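Local atomic coordinates of HTH-type transcriptional regulator AldR (Mycobacterium tuberculosis, PDB entry 4PCQ), a protein that regulates transcription of the L-alanine dehydrogenase gene by binding its upstream region, activating it when L-alanine is present and repressing it when L-alanine is absent. Residues B[113-125]-B[135-147]. Numbering follows the deposited sequence.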
loop_
_atom_site.group_PDB
_atom_site.type_symbol
_atom_site.label_atom_id
_atom_site.label_comp_id
_atom_site.label_asym_id
_atom_site.label_seq_id
_atom_site.Cartn_x
_atom_site.Cartn_y
_atom_site.Cartn_z
ATOM N N PHE B 113 16.450 -6.123 10.352
ATOM C CA PHE B 113 16.677 -4.767 9.860
ATOM C C PHE B 113 15.341 -4.105 9.558
ATOM O O PHE B 113 15.008 -3.035 10.092
ATOM C CB PHE B 113 17.545 -4.824 8.595
ATOM C CG PHE B 113 18.014 -3.480 8.100
ATOM C CD1 PHE B 113 19.196 -2.941 8.571
ATOM C CD2 PHE B 113 17.297 -2.771 7.146
ATOM C CE1 PHE B 113 19.651 -1.717 8.123
ATOM C CE2 PHE B 113 17.748 -1.537 6.690
ATOM C CZ PHE B 113 18.928 -1.013 7.180
ATOM N N ILE B 114 14.546 -4.801 8.757
ATOM C CA ILE B 114 13.219 -4.330 8.399
ATOM C C ILE B 114 12.371 -4.161 9.655
ATOM O O ILE B 114 11.656 -3.168 9.805
ATOM C CB ILE B 114 12.534 -5.296 7.419
ATOM C CG1 ILE B 114 13.373 -5.414 6.146
ATOM C CG2 ILE B 114 11.114 -4.837 7.099
ATOM C CD1 ILE B 114 13.668 -4.086 5.490
ATOM N N GLN B 115 12.482 -5.129 10.562
ATOM C CA GLN B 115 11.677 -5.152 11.774
ATOM C C GLN B 115 11.858 -3.853 12.556
ATOM O O GLN B 115 10.955 -3.424 13.281
ATOM C CB GLN B 115 12.040 -6.358 12.627
ATOM N N GLN B 116 13.018 -3.218 12.379
ATOM C CA GLN B 116 13.261 -1.913 12.980
ATOM C C GLN B 116 12.858 -0.797 12.024
ATOM O O GLN B 116 12.185 0.158 12.419
ATOM C CB GLN B 116 14.736 -1.765 13.371
ATOM N N ILE B 117 13.263 -0.926 10.760
ATOM C CA ILE B 117 13.081 0.143 9.773
ATOM C C ILE B 117 11.612 0.509 9.571
ATOM O O ILE B 117 11.297 1.638 9.214
ATOM C CB ILE B 117 13.750 -0.184 8.412
ATOM C CG1 ILE B 117 14.195 1.094 7.700
ATOM C CG2 ILE B 117 12.815 -0.976 7.523
ATOM C CD1 ILE B 117 15.616 1.455 7.981
ATOM N N ARG B 118 10.730 -0.456 9.813
ATOM C CA ARG B 118 9.297 -0.260 9.664
ATOM C C ARG B 118 8.773 0.746 10.674
ATOM O O ARG B 118 7.827 1.479 10.395
ATOM C CB ARG B 118 8.561 -1.583 9.850
ATOM C CG ARG B 118 8.640 -2.534 8.675
ATOM C CD ARG B 118 7.837 -3.772 8.990
ATOM N NE ARG B 118 6.411 -3.508 8.884
ATOM C CZ ARG B 118 5.470 -4.329 9.329
ATOM N NH1 ARG B 118 5.811 -5.457 9.933
ATOM N NH2 ARG B 118 4.191 -4.013 9.190
ATOM N N ARG B 119 9.387 0.773 11.852
ATOM C CA ARG B 119 8.901 1.634 12.923
ATOM C C ARG B 119 9.262 3.099 12.686
ATOM O O ARG B 119 8.711 3.994 13.328
ATOM C CB ARG B 119 9.425 1.159 14.269
ATOM N N LYS B 120 10.179 3.336 11.752
ATOM C CA LYS B 120 10.657 4.684 11.463
ATOM C C LYS B 120 9.542 5.501 10.820
ATOM O O LYS B 120 8.776 4.981 10.015
ATOM C CB LYS B 120 11.894 4.615 10.573
ATOM C CG LYS B 120 12.995 3.769 11.199
ATOM C CD LYS B 120 13.381 4.311 12.568
ATOM C CE LYS B 120 14.750 3.813 13.014
ATOM N NZ LYS B 120 15.647 3.479 11.868
ATOM N N ARG B 121 9.450 6.775 11.185
ATOM C CA ARG B 121 8.293 7.593 10.826
ATOM C C ARG B 121 8.102 7.799 9.327
ATOM O O ARG B 121 6.970 7.830 8.840
ATOM C CB ARG B 121 8.369 8.941 11.533
ATOM N N GLN B 122 9.201 7.933 8.594
ATOM C CA GLN B 122 9.110 8.236 7.169
ATOM C C GLN B 122 8.668 7.060 6.293
ATOM O O GLN B 122 7.994 7.261 5.283
ATOM C CB GLN B 122 10.437 8.798 6.650
ATOM C CG GLN B 122 10.785 10.175 7.182
ATOM C CD GLN B 122 11.838 10.126 8.267
ATOM O OE1 GLN B 122 11.890 9.179 9.053
ATOM N NE2 GLN B 122 12.697 11.144 8.308
ATOM N N VAL B 123 9.039 5.843 6.677
ATOM C CA VAL B 123 8.751 4.677 5.841
ATOM C C VAL B 123 7.255 4.403 5.715
ATOM O O VAL B 123 6.515 4.404 6.699
ATOM C CB VAL B 123 9.476 3.397 6.340
ATOM C CG1 VAL B 123 10.972 3.625 6.394
ATOM C CG2 VAL B 123 8.973 2.979 7.690
ATOM N N MET B 124 6.808 4.245 4.476
ATOM C CA MET B 124 5.434 3.846 4.208
ATOM C C MET B 124 5.385 2.402 3.738
ATOM O O MET B 124 4.566 1.619 4.215
ATOM C CB MET B 124 4.764 4.772 3.194
ATOM C CG MET B 124 5.279 6.187 3.244
ATOM S SD MET B 124 4.081 7.240 4.073
ATOM C CE MET B 124 4.675 7.105 5.767
ATOM N N ASP B 125 6.264 2.039 2.812
ATOM C CA ASP B 125 6.258 0.667 2.324
ATOM C C ASP B 125 7.647 0.032 2.328
ATOM O O ASP B 125 8.656 0.712 2.152
ATOM C CB ASP B 125 5.663 0.613 0.920
ATOM C CG ASP B 125 4.167 0.839 0.912
ATOM O OD1 ASP B 125 3.453 0.192 1.708
ATOM O OD2 ASP B 125 3.705 1.670 0.104
ATOM N N PHE B 135 16.357 -4.653 -0.774
ATOM C CA PHE B 135 15.002 -4.133 -0.626
ATOM C C PHE B 135 14.829 -2.665 -1.032
ATOM O O PHE B 135 15.804 -1.919 -1.103
ATOM C CB PHE B 135 14.528 -4.365 0.814
ATOM C CG PHE B 135 15.496 -3.891 1.853
ATOM C CD1 PHE B 135 15.469 -2.586 2.317
ATOM C CD2 PHE B 135 16.447 -4.763 2.366
ATOM C CE1 PHE B 135 16.370 -2.161 3.280
ATOM C CE2 PHE B 135 17.353 -4.344 3.321
ATOM C CZ PHE B 135 17.317 -3.042 3.775
ATOM N N ILE B 136 13.587 -2.264 -1.308
ATOM C CA ILE B 136 13.291 -0.861 -1.608
ATOM C C ILE B 136 12.282 -0.310 -0.612
ATOM O O ILE B 136 11.345 -0.997 -0.199
ATOM C CB ILE B 136 12.769 -0.628 -3.042
ATOM C CG1 ILE B 136 11.474 -1.387 -3.302
ATOM C CG2 ILE B 136 13.804 -1.020 -4.056
ATOM C CD1 ILE B 136 10.946 -1.195 -4.711
ATOM N N LEU B 137 12.503 0.940 -0.222
ATOM C CA LEU B 137 11.732 1.592 0.814
ATOM C C LEU B 137 10.940 2.734 0.200
ATOM O O LEU B 137 11.523 3.659 -0.352
ATOM C CB LEU B 137 12.697 2.167 1.848
ATOM C CG LEU B 137 13.493 1.181 2.709
ATOM C CD1 LEU B 137 13.951 1.833 3.999
ATOM C CD2 LEU B 137 12.720 -0.097 2.985
ATOM N N HIS B 138 9.616 2.685 0.300
ATOM C CA HIS B 138 8.793 3.815 -0.108
ATOM C C HIS B 138 8.629 4.721 1.098
ATOM O O HIS B 138 8.025 4.329 2.101
ATOM C CB HIS B 138 7.427 3.339 -0.604
ATOM C CG HIS B 138 6.442 4.444 -0.835
ATOM N ND1 HIS B 138 5.082 4.224 -0.922
ATOM C CD2 HIS B 138 6.614 5.777 -1.005
ATOM C CE1 HIS B 138 4.464 5.369 -1.133
ATOM N NE2 HIS B 138 5.372 6.330 -1.189
ATOM N N VAL B 139 9.176 5.929 0.994
ATOM C CA VAL B 139 9.209 6.864 2.116
ATOM C C VAL B 139 8.624 8.235 1.778
ATOM O O VAL B 139 8.573 8.638 0.614
ATOM C CB VAL B 139 10.648 7.079 2.638
ATOM C CG1 VAL B 139 11.264 5.766 3.091
ATOM C CG2 VAL B 139 11.506 7.742 1.571
ATOM N N ALA B 140 8.196 8.949 2.815
ATOM C CA ALA B 140 7.725 10.322 2.668
ATOM C C ALA B 140 8.465 11.257 3.621
ATOM O O ALA B 140 8.709 10.915 4.778
ATOM C CB ALA B 140 6.231 10.398 2.917
ATOM N N ALA B 141 8.815 12.437 3.119
ATOM C CA ALA B 141 9.533 13.448 3.884
ATOM C C ALA B 141 9.043 14.859 3.535
ATOM O O ALA B 141 8.475 15.091 2.458
ATOM C CB ALA B 141 11.024 13.328 3.637
ATOM N N ARG B 142 9.269 15.793 4.456
ATOM C CA ARG B 142 8.833 17.176 4.293
ATOM C C ARG B 142 9.684 17.932 3.270
ATOM O O ARG B 142 9.156 18.645 2.415
ATOM C CB ARG B 142 8.835 17.906 5.637
ATOM C CG ARG B 142 10.050 17.625 6.502
ATOM C CD ARG B 142 10.240 18.695 7.569
ATOM N NE ARG B 142 11.499 18.525 8.292
ATOM C CZ ARG B 142 11.624 17.838 9.423
ATOM N NH1 ARG B 142 10.564 17.257 9.966
ATOM N NH2 ARG B 142 12.808 17.732 10.012
ATOM N N ASP B 143 11.001 17.777 3.364
ATOM C CA ASP B 143 11.912 18.434 2.437
ATOM C C ASP B 143 13.074 17.515 2.072
ATOM O O ASP B 143 13.131 16.376 2.531
ATOM C CB ASP B 143 12.417 19.757 3.025
ATOM C CG ASP B 143 12.930 19.613 4.451
ATOM O OD1 ASP B 143 13.523 18.564 4.775
ATOM O OD2 ASP B 143 12.735 20.553 5.254
ATOM N N THR B 144 14.000 18.012 1.257
ATOM C CA THR B 144 15.135 17.202 0.825
ATOM C C THR B 144 16.086 16.926 1.975
ATOM O O THR B 144 16.754 15.897 2.006
ATOM C CB THR B 144 15.915 17.862 -0.320
ATOM O OG1 THR B 144 16.643 18.992 0.180
ATOM C CG2 THR B 144 14.969 18.309 -1.408
ATOM N N GLU B 145 16.148 17.858 2.916
ATOM C CA GLU B 145 17.016 17.701 4.072
ATOM C C GLU B 145 16.491 16.586 4.970
ATOM O O GLU B 145 17.265 15.838 5.561
ATOM C CB GLU B 145 17.118 19.009 4.845
ATOM N N ASP B 146 15.170 16.476 5.058
ATOM C CA ASP B 146 14.539 15.449 5.869
ATOM C C ASP B 146 14.852 14.082 5.273
ATOM O O ASP B 146 15.213 13.146 5.988
ATOM C CB ASP B 146 13.026 15.676 5.924
ATOM C CG ASP B 146 12.346 14.858 7.004
ATOM O OD1 ASP B 146 13.018 14.501 7.994
ATOM O OD2 ASP B 146 11.140 14.568 6.856
ATOM N N LEU B 147 14.734 13.989 3.954
ATOM C CA LEU B 147 15.018 12.757 3.231
ATOM C C LEU B 147 16.477 12.359 3.432
ATOM O O LEU B 147 16.789 11.207 3.765
ATOM C CB LEU B 147 14.714 12.952 1.741
ATOM C CG LEU B 147 15.008 11.805 0.774
ATOM C CD1 LEU B 147 14.265 10.556 1.208
ATOM C CD2 LEU B 147 14.625 12.195 -0.642
#
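M124 and D125 both turn their backbone N-H toward H138 O, forming a classic beta bulge in the antiparallel pairing of 123-125 with 135-141. M124 N lies 2.7 Å from H138 O, and D125 N also donates to H138 O, at 3.0 Å. H138 N returns a bond to D125 O, while A140 N donates to Q122 O before the bulge.

Two side-chain bonds supplement the backbone ones, one of them weak. A chi1 of 171° sets the H138 imidazole beside the D125 carboxylate, and H138 ND1 donates to D125 OD2 at 3.1 Å, on its anti side but 25° out of the carboxylate plane; Q95 holds H138 NE2. M124 CB sits over one imidazole face. Q122 NE2 reaches D146 OD1 only weakly.

On the sheet face of V123 and V139, apolar side chains meet. I114 CD1 sits over the centre of one face of the F135 ring, a CH-pi contact, and the F113 ring approaches F135 obliquely, planes at 44°. I117 CG1 and L137 CD1 meet tip to tip.

Helix 110-117 thus packs on hairpin 123-129/135-141 of the ferredoxin-like Lrp/AsnC ligand-binding domain. Helix 144-156 touches F113, I117, Q122 and V123; strand 94-101 flanks 135-141, and a second-subunit strand pairs at D125, extending the sheet.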